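Side-chain contacts in toluene, o-xylene monooxygenase oxygenase subunit (Pseudomonas stutzeri, PDB 2INC), which probably forms part of the oxygenase component that uses molecular oxygen to hydroxylate toluene, o-xylene and related aromatic compounds: residues S314-V317 against R318-G322; A214-L217 against V218-A222; G273-E276 against V277-W281. All coordinates share one frame; numbering follows the deposited sequence.

Contact 1 (S314-V317 against R318-G322)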
# COMPACT_ATOMS: atom_id res chain seq x y z
N SER B 314 -41.59 -1.98 -10.66
CA SER B 314 -41.29 -3.06 -9.73
C SER B 314 -41.73 -4.44 -10.23
O SER B 314 -41.02 -5.40 -10.07
CB SER B 314 -41.87 -2.75 -8.35
OG SER B 314 -43.27 -2.64 -8.38
N ARG B 315 -42.91 -4.55 -10.87
CA ARG B 315 -43.31 -5.82 -11.44
C ARG B 315 -42.35 -6.21 -12.54
O ARG B 315 -42.02 -7.39 -12.68
CB ARG B 315 -44.75 -5.74 -12.01
CG ARG B 315 -45.76 -5.67 -10.90
CD ARG B 315 -47.14 -5.29 -11.39
NE ARG B 315 -47.97 -4.93 -10.25
CZ ARG B 315 -49.16 -4.35 -10.35
NH1 ARG B 315 -49.65 -4.06 -11.56
NH2 ARG B 315 -49.87 -4.06 -9.25
N TYR B 316 -41.85 -5.22 -13.28
CA TYR B 316 -40.92 -5.50 -14.39
C TYR B 316 -39.60 -6.17 -13.97
O TYR B 316 -39.01 -6.96 -14.72
CB TYR B 316 -40.61 -4.21 -15.16
CG TYR B 316 -39.97 -4.46 -16.49
CD1 TYR B 316 -40.65 -5.16 -17.48
CD2 TYR B 316 -38.70 -4.00 -16.76
CE1 TYR B 316 -40.07 -5.38 -18.72
CE2 TYR B 316 -38.10 -4.22 -17.99
CZ TYR B 316 -38.79 -4.92 -18.96
OH TYR B 316 -38.20 -5.16 -20.21
N VAL B 317 -39.12 -5.82 -12.78
CA VAL B 317 -37.95 -6.44 -12.19
C VAL B 317 -38.14 -7.96 -12.11
O VAL B 317 -37.26 -8.72 -12.55
CB VAL B 317 -37.71 -5.84 -10.80
CG1 VAL B 317 -36.56 -6.57 -10.05
CG2 VAL B 317 -37.43 -4.36 -10.96
N ARG B 318 -39.29 -8.40 -11.59
CA ARG B 318 -39.59 -9.82 -11.44
C ARG B 318 -39.89 -10.48 -12.80
O ARG B 318 -39.44 -11.61 -13.06
CB ARG B 318 -40.73 -10.04 -10.46
CG ARG B 318 -40.37 -9.70 -8.99
CD ARG B 318 -41.47 -10.10 -7.99
NE ARG B 318 -42.67 -9.31 -8.21
CZ ARG B 318 -42.82 -8.04 -7.85
NH1 ARG B 318 -41.84 -7.39 -7.20
NH2 ARG B 318 -43.95 -7.40 -8.14
N GLN B 319 -40.62 -9.76 -13.67
CA GLN B 319 -40.92 -10.23 -15.02
C GLN B 319 -39.67 -10.64 -15.77
O GLN B 319 -39.62 -11.73 -16.35
CB GLN B 319 -41.62 -9.14 -15.81
CG GLN B 319 -43.02 -8.80 -15.32
CD GLN B 319 -43.56 -7.53 -16.03
OE1 GLN B 319 -43.26 -7.29 -17.21
NE2 GLN B 319 -44.32 -6.70 -15.30
N MET B 320 -38.64 -9.78 -15.75
CA MET B 320 -37.38 -10.03 -16.45
C MET B 320 -36.55 -11.19 -15.87
O MET B 320 -35.54 -11.60 -16.47
CB MET B 320 -36.55 -8.75 -16.52
CG MET B 320 -37.12 -7.71 -17.49
SD MET B 320 -37.64 -8.36 -19.13
CE MET B 320 -39.39 -8.77 -18.94
N MET B 321 -36.97 -11.71 -14.72
CA MET B 321 -36.36 -12.90 -14.11
C MET B 321 -37.14 -14.19 -14.41
O MET B 321 -36.72 -15.26 -13.98
CB MET B 321 -36.28 -12.74 -12.58
CG MET B 321 -35.40 -11.64 -12.09
SD MET B 321 -35.61 -11.51 -10.28
CE MET B 321 -34.92 -9.90 -9.89
N GLY B 322 -38.29 -14.11 -15.09
CA GLY B 322 -39.07 -15.31 -15.44
C GLY B 322 -40.08 -15.72 -14.39
O GLY B 322 -40.47 -14.89 -13.54

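Contact 2 (A214-L217 against V218-A222)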
# COMPACT_ATOMS: atom_id res chain seq x y z
N ALA B 214 -39.33 -12.23 -0.17
CA ALA B 214 -40.03 -11.14 0.43
C ALA B 214 -39.21 -9.87 0.44
O ALA B 214 -39.73 -8.79 0.10
CB ALA B 214 -40.58 -11.51 1.84
N ILE B 215 -37.92 -9.96 0.77
CA ILE B 215 -37.09 -8.74 0.90
C ILE B 215 -36.55 -8.29 -0.46
O ILE B 215 -36.66 -7.13 -0.82
CB ILE B 215 -35.88 -8.98 1.83
CG1 ILE B 215 -36.33 -9.36 3.22
CG2 ILE B 215 -34.98 -7.75 1.85
CD1 ILE B 215 -37.13 -8.27 3.87
N ASN B 216 -35.96 -9.21 -1.20
CA ASN B 216 -35.21 -8.78 -2.38
C ASN B 216 -36.09 -8.75 -3.59
O ASN B 216 -35.84 -7.96 -4.54
CB ASN B 216 -34.02 -9.69 -2.66
CG ASN B 216 -32.71 -9.16 -2.00
OD1 ASN B 216 -32.76 -8.54 -0.95
ND2 ASN B 216 -31.57 -9.43 -2.62
N LEU B 217 -37.08 -9.65 -3.63
CA LEU B 217 -37.83 -9.74 -4.90
C LEU B 217 -39.07 -8.89 -4.86
O LEU B 217 -39.55 -8.46 -5.92
CB LEU B 217 -38.15 -11.19 -5.31
CG LEU B 217 -36.96 -12.13 -5.56
CD1 LEU B 217 -37.41 -13.47 -6.12
CD2 LEU B 217 -35.98 -11.50 -6.43
N VAL B 218 -39.58 -8.61 -3.66
CA VAL B 218 -40.86 -7.92 -3.54
C VAL B 218 -40.70 -6.59 -2.84
O VAL B 218 -41.02 -5.55 -3.42
CB VAL B 218 -41.94 -8.79 -2.81
CG1 VAL B 218 -43.24 -7.99 -2.60
CG2 VAL B 218 -42.21 -10.09 -3.64
N THR B 219 -40.24 -6.60 -1.59
CA THR B 219 -40.17 -5.36 -0.83
C THR B 219 -39.19 -4.34 -1.45
O THR B 219 -39.54 -3.17 -1.70
CB THR B 219 -39.77 -5.69 0.57
OG1 THR B 219 -40.78 -6.54 1.10
CG2 THR B 219 -39.69 -4.44 1.43
N LYS B 220 -37.98 -4.79 -1.80
CA LYS B 220 -36.99 -3.84 -2.26
C LYS B 220 -37.40 -3.14 -3.56
O LYS B 220 -37.29 -1.90 -3.68
CB LYS B 220 -35.59 -4.49 -2.33
CG LYS B 220 -34.87 -4.40 -0.98
CD LYS B 220 -33.57 -5.20 -0.85
CE LYS B 220 -32.60 -4.87 -1.95
NZ LYS B 220 -32.21 -3.44 -2.00
N PRO B 221 -37.84 -3.90 -4.57
CA PRO B 221 -38.24 -3.11 -5.76
C PRO B 221 -39.38 -2.12 -5.50
O PRO B 221 -39.35 -1.06 -6.09
CB PRO B 221 -38.58 -4.19 -6.81
CG PRO B 221 -37.66 -5.38 -6.36
CD PRO B 221 -37.90 -5.35 -4.83
N ALA B 222 -40.31 -2.42 -4.59
CA ALA B 222 -41.35 -1.46 -4.19
C ALA B 222 -40.76 -0.26 -3.45
O ALA B 222 -41.14 0.88 -3.71
CB ALA B 222 -42.44 -2.10 -3.36

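Contact 3 (G273-E276 against V277-W281)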
# COMPACT_ATOMS: atom_id res chain seq x y z
N GLY B 273 -39.77 -27.16 -10.41
CA GLY B 273 -40.58 -26.89 -9.22
C GLY B 273 -40.24 -25.58 -8.51
O GLY B 273 -41.06 -25.04 -7.76
N ASN B 274 -39.03 -25.09 -8.73
CA ASN B 274 -38.59 -23.82 -8.09
C ASN B 274 -39.32 -22.56 -8.57
O ASN B 274 -39.61 -21.68 -7.76
CB ASN B 274 -37.07 -23.63 -8.17
CG ASN B 274 -36.33 -24.43 -7.07
OD1 ASN B 274 -36.93 -24.92 -6.13
ND2 ASN B 274 -35.04 -24.55 -7.21
N ARG B 275 -39.60 -22.45 -9.87
CA ARG B 275 -40.39 -21.32 -10.37
C ARG B 275 -41.73 -21.24 -9.64
O ARG B 275 -42.13 -20.18 -9.18
CB ARG B 275 -40.58 -21.42 -11.89
CG ARG B 275 -41.29 -20.22 -12.52
CD ARG B 275 -41.70 -20.51 -13.99
NE ARG B 275 -40.59 -21.13 -14.73
CZ ARG B 275 -39.74 -20.49 -15.53
NH1 ARG B 275 -39.89 -19.18 -15.76
NH2 ARG B 275 -38.74 -21.18 -16.10
N GLU B 276 -42.41 -22.37 -9.50
CA GLU B 276 -43.71 -22.37 -8.85
C GLU B 276 -43.56 -21.99 -7.38
O GLU B 276 -44.43 -21.33 -6.80
CB GLU B 276 -44.41 -23.74 -9.01
CG GLU B 276 -44.64 -24.23 -10.50
CD GLU B 276 -43.35 -24.54 -11.32
OE1 GLU B 276 -42.42 -25.26 -10.85
OE2 GLU B 276 -43.26 -24.05 -12.48
N VAL B 277 -42.45 -22.41 -6.76
CA VAL B 277 -42.23 -22.12 -5.34
C VAL B 277 -42.04 -20.58 -5.22
O VAL B 277 -42.64 -19.95 -4.35
CB VAL B 277 -40.99 -22.88 -4.78
CG1 VAL B 277 -40.46 -22.17 -3.51
CG2 VAL B 277 -41.36 -24.32 -4.39
N LEU B 278 -41.26 -20.01 -6.14
CA LEU B 278 -40.99 -18.57 -6.14
C LEU B 278 -42.24 -17.77 -6.50
O LEU B 278 -42.53 -16.74 -5.87
CB LEU B 278 -39.84 -18.23 -7.07
CG LEU B 278 -38.45 -18.68 -6.57
CD1 LEU B 278 -37.51 -18.65 -7.70
CD2 LEU B 278 -37.88 -17.83 -5.40
N GLN B 279 -43.02 -18.25 -7.49
CA GLN B 279 -44.24 -17.54 -7.87
C GLN B 279 -45.29 -17.55 -6.81
O GLN B 279 -46.04 -16.58 -6.68
CB GLN B 279 -44.79 -18.10 -9.17
CG GLN B 279 -43.90 -17.78 -10.29
CD GLN B 279 -44.39 -18.41 -11.57
OE1 GLN B 279 -44.86 -19.55 -11.59
NE2 GLN B 279 -44.25 -17.69 -12.66
N LYS B 280 -45.33 -18.60 -6.01
CA LYS B 280 -46.28 -18.67 -4.91
C LYS B 280 -45.92 -17.71 -3.80
O LYS B 280 -46.80 -17.13 -3.14
CB LYS B 280 -46.32 -20.08 -4.33
CG LYS B 280 -47.43 -20.30 -3.29
CD LYS B 280 -47.43 -21.72 -2.56
CE LYS B 280 -47.09 -22.91 -3.49
NZ LYS B 280 -47.52 -22.71 -4.93
N TRP B 281 -44.63 -17.56 -3.54
CA TRP B 281 -44.20 -16.58 -2.51
C TRP B 281 -44.42 -15.15 -2.99
O TRP B 281 -44.92 -14.31 -2.24
CB TRP B 281 -42.72 -16.80 -2.15
CG TRP B 281 -42.47 -17.93 -1.21
CD1 TRP B 281 -43.30 -18.40 -0.22
CD2 TRP B 281 -41.26 -18.67 -1.10
NE1 TRP B 281 -42.69 -19.44 0.47
CE2 TRP B 281 -41.42 -19.60 -0.04
CE3 TRP B 281 -40.04 -18.64 -1.79
CZ2 TRP B 281 -40.42 -20.50 0.33
CZ3 TRP B 281 -39.05 -19.56 -1.43
CH2 TRP B 281 -39.26 -20.47 -0.38

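Contact 1 (S314-V317 against R318-G322)
The Tyr-316 ring carries Met-320 over one face, in a Met-aromatic contact, and Gln-319 OE1 at its edge, the group spanning one turn at the C-terminal end of helix 303-319. Met-320 CG stands 3.8 Å from the centroid of the Tyr-316 ring and only 20° off its normal, a CH-pi geometry. Beyond it the bent chain carries the sulfur obliquely outward, and SD lies 3.4 Å from Tyr-316 OH, while the methyl CE comes back to 3.5 Å from Tyr-316 CE1. The ring reaches this position because its CG is anti to the backbone N (chi1 -165°). At the edge, near the ring plane, Gln-319 OE1 approaches Tyr-316 CD1 at 3.4 Å, the amide standing almost perpendicular to the ring.

The guanidinium of Arg-318 lies with one face over Ser-314 O and Arg-315 CA, doubling back along the helix because the chain bends at chi3 (-66°). Its polar ends work outside the turn: NH1 donates to Leu-217 O and NH2 forms a salt bridge with Glu-286, while Arg-315 NH2 pairs separately with Asp-290. With an alanine in place of Arg-318, the Leu-217 carbonyl and the Glu-286 carboxylate would probably each lose a partner, and the cover over Ser-314 O would be gone.

Backbone bonds from Gln-319 N to Arg-315 O (2.9 Å) and from Met-320 N to Tyr-316 O (3.0 Å) hold the last helical turn, and a type I beta turn from Gln-319 to Gly-322 overlaps its end. On the flank facing helices 208-237 and 241-268, Val-317 and Met-321 lie side by side pointing the same way, and Val-317 CG1 meets the Met-321 methyl CE at 3.7 Å.

Contact 2 (A214-L217 against V218-A222)
Thr-219 grips Ala-214 O twice by hydrogen bonds, its backbone N at 2.8 Å and its hydroxyl OG1 at 2.7 Å. The two donors arrive from opposite faces of the carbonyl plane, OG1 standing 37° out of it. The hydroxyl gets there because OG1 lies beside its own backbone N (chi1 -61°), and it acts as the donor. Lys-220 N bonds to Ile-215 O at 2.9 Å, so both backbone bonds reach back five residues (i+5 to i): a pi-type widening of helix 208-237.

The next position is Pro-221, whose nitrogen has no hydrogen to give. Its CD instead sits 3.3 Å from Asn-216 O, and the helix kinks there.

By packing, Lys-220 runs alongside Asn-216 in the same direction, CD reaching 3.4 Å from Asn-216 OD1, while Ile-215 crosses Lys-220 at a slant, its CG2 lying near the same CD. The polar ends are satisfied further out: Lys-220 NZ by Glu-224 and His-257, Asn-216 ND2 by Ser-261 and Glu-151.

The whole turn is buried within the helical bundle, Val-218 against helix 274-299, Thr-219 against helix 190-202, Lys-220 against helix 142-172 and Leu-217 against helix 241-268.

Contact 3 (G273-E276 against V277-W281)
Glu-276, Val-277 and Arg-275 carry this first turn of helix 274-299, each meeting residues of the neighbouring turn. Glu-276 takes part through its backbone: its O accepts from Lys-280 N at 3.0 Å, and Lys-280 CB packs against the same oxygen. Its side chain, bent at chi2 (66°), folds back toward the helix start, where a negative charge would probably be favoured by the helix dipole.

Val-277 fits against the N-cap residue Gly-273. Val-277 N bonds to Gly-273 O at 3.1 Å, and the CG2 branch packs 3.5 Å from that same oxygen. The positive phi of Gly-273 (95°) would press a side chain against the preceding carbonyl, which accounts for a glycine at this cap.

Arg-275 pairs with Gln-279 one turn on. Their side chains run alongside, pointing the same way, with Arg-275 CG 3.7 Å from Gln-279 CD, the amide and guanidinium planes strongly inclined to each other. At the backbone Gln-279 N donates to Arg-275 O at 2.7 Å.

Asn-274 ties the helix start to Lys-61 O and Ala-268 O through ND2, while Leu-278 and Trp-281 face Thr-213 of helix 208-237, so that the start of helix 274-299 packs on both helix 208-237 and the loop with Pro-59, Leu-60 and Lys-61.

How the contacts relate
Along the chain the order is contact 2 on helix 208-237, contact 3 at the start of helix 274-299, and contact 1 at the end of helix 303-319, the next helix. Contacts 1 and 2 are closest, their centres about 11 Å apart, and Met-321 SD packs 3.9 Å from Leu-217 CD2. Contacts 1 and 3 lie about 14 Å apart, centre to centre, touching where Gly-322 meets Arg-275. Contacts 2 and 3 are about 15 Å apart between centres and do not touch. The chain's C-terminus is thereby packed against both helices, joining the buried, pi-widened helix to the more peripheral start of helix 274-299 in this all-helical subunit.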